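1-carboxybiuret hydrolase subunit AtzE (Pseudomonas sp., PDB 6C62) hydrolyses 1-carboxybiuret to urea-1,3-dicarboxylate and ammonia, a step in the bacterial degradation of the herbicide atrazine. Local coordinates at residues V245-Q250 and C440-K445. Residues are numbered along the deposited sequence; the frame is centred on the assembly and turned at random.
Sequences VPVLSQ and CLRAGK
Gln250 places NE2 over one face of the Arg442 guanidinium, 3.2 Å above its plane and offset toward the rim. The two flat groups are tilted 32° apart, and Gln250 NE2 and Arg442 NH1 are two donors that meet without a hydrogen bond. Arg442 reaches this place through a kink at chi3 (54°); its CG passes 3.3 Å from Val247 O, and NE is tied to the carbonyl of Gly251. Were Arg442 an alanine, Gly251 O would probably lose this donor and the Gln250 amide the flat group beneath its NE2. The type I beta turn Val247–Gln250, in the loop leading to strand 257-260, sits against helix 437-449, from which Cys440 and Leu441 reach strand 411-416 and Cys440 and Ala443 strand 426-432, both in the central mixed sheet of this amidase-family fold. Leu248, its CG set opposite the backbone N (chi1 -178°), sends CD1 to the helix, 3.8 Å from Leu441 CB. Its carbonyl oxygen lies 3.4 Å from Lys445 CB and accepts from a water that also donates to Arg442 O, bridging turn and helix. Lys445, bent at chi2 and chi4, brings CE 3.5 Å from Ser249 OG, and its ammonium forms a salt bridge with Asp449.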
# COMPACT_ATOMS: atom_id res chain seq x y z
N VAL A 245 -31.67 7.43 -0.25
CA VAL A 245 -32.96 7.90 -0.76
C VAL A 245 -33.96 8.23 0.36
O VAL A 245 -34.56 9.27 0.29
CB VAL A 245 -33.58 6.93 -1.79
CG1 VAL A 245 -35.07 7.27 -2.11
CG2 VAL A 245 -32.76 6.97 -3.09
N PRO A 246 -34.09 7.39 1.41
CA PRO A 246 -35.08 7.68 2.46
C PRO A 246 -34.85 8.97 3.22
O PRO A 246 -35.80 9.51 3.78
CB PRO A 246 -34.94 6.48 3.42
CG PRO A 246 -34.38 5.38 2.61
CD PRO A 246 -33.51 6.05 1.59
N VAL A 247 -33.62 9.46 3.28
CA VAL A 247 -33.35 10.68 4.05
C VAL A 247 -33.00 11.88 3.17
O VAL A 247 -32.59 12.95 3.69
CB VAL A 247 -32.22 10.42 5.12
CG1 VAL A 247 -32.65 9.32 6.09
CG2 VAL A 247 -30.86 10.04 4.47
N LEU A 248 -33.16 11.74 1.86
CA LEU A 248 -32.72 12.78 0.93
C LEU A 248 -33.33 14.16 1.23
O LEU A 248 -32.68 15.21 1.04
CB LEU A 248 -33.06 12.35 -0.49
CG LEU A 248 -32.63 13.29 -1.60
CD1 LEU A 248 -31.12 13.40 -1.63
CD2 LEU A 248 -33.20 12.79 -2.97
N SER A 249 -34.57 14.13 1.72
CA SER A 249 -35.30 15.36 2.03
C SER A 249 -35.29 15.76 3.51
O SER A 249 -36.01 16.63 3.89
CB SER A 249 -36.72 15.27 1.49
OG SER A 249 -36.62 15.43 0.07
N GLN A 250 -34.41 15.16 4.30
CA GLN A 250 -34.32 15.47 5.73
C GLN A 250 -33.85 16.90 5.99
O GLN A 250 -34.15 17.45 7.06
CB GLN A 250 -33.41 14.45 6.41
CG GLN A 250 -33.33 14.51 7.95
CD GLN A 250 -32.52 13.35 8.52
OE1 GLN A 250 -32.73 12.20 8.10
NE2 GLN A 250 -31.69 13.60 9.49
N CYS A 440 -23.90 14.92 1.91
CA CYS A 440 -23.67 15.64 0.64
C CYS A 440 -24.98 15.70 -0.14
O CYS A 440 -25.33 16.74 -0.73
CB CYS A 440 -22.69 14.88 -0.26
SG CYS A 440 -21.11 14.46 0.43
N LEU A 441 -25.68 14.58 -0.18
CA LEU A 441 -26.93 14.49 -0.95
C LEU A 441 -28.04 15.32 -0.34
O LEU A 441 -28.80 15.99 -1.08
CB LEU A 441 -27.35 13.04 -1.17
CG LEU A 441 -26.41 12.24 -2.09
CD1 LEU A 441 -26.51 10.72 -1.80
CD2 LEU A 441 -26.77 12.56 -3.53
N ARG A 442 -28.15 15.30 0.99
CA ARG A 442 -29.09 16.18 1.71
C ARG A 442 -28.85 17.66 1.42
O ARG A 442 -29.79 18.43 1.22
CB ARG A 442 -29.06 15.91 3.23
CG ARG A 442 -29.81 14.67 3.60
CD ARG A 442 -29.51 14.22 5.01
NE ARG A 442 -29.73 15.25 6.04
CZ ARG A 442 -29.35 15.14 7.33
NH1 ARG A 442 -28.69 14.10 7.78
NH2 ARG A 442 -29.56 16.10 8.19
N ALA A 443 -27.59 18.08 1.39
CA ALA A 443 -27.25 19.45 1.08
C ALA A 443 -27.59 19.77 -0.38
O ALA A 443 -28.10 20.86 -0.70
CB ALA A 443 -25.77 19.73 1.35
N GLY A 444 -27.32 18.83 -1.27
CA GLY A 444 -27.71 19.00 -2.65
C GLY A 444 -29.20 19.24 -2.85
O GLY A 444 -29.60 20.09 -3.67
N LYS A 445 -29.99 18.48 -2.13
CA LYS A 445 -31.44 18.56 -2.22
C LYS A 445 -31.95 19.97 -1.77
O LYS A 445 -32.85 20.54 -2.42
CB LYS A 445 -32.07 17.47 -1.37
CG LYS A 445 -33.60 17.43 -1.42
CD LYS A 445 -34.09 17.34 -2.86
CE LYS A 445 -35.46 16.67 -2.95
NZ LYS A 445 -36.49 17.55 -2.35
O HOH W 1 -32.17 17.64 2.31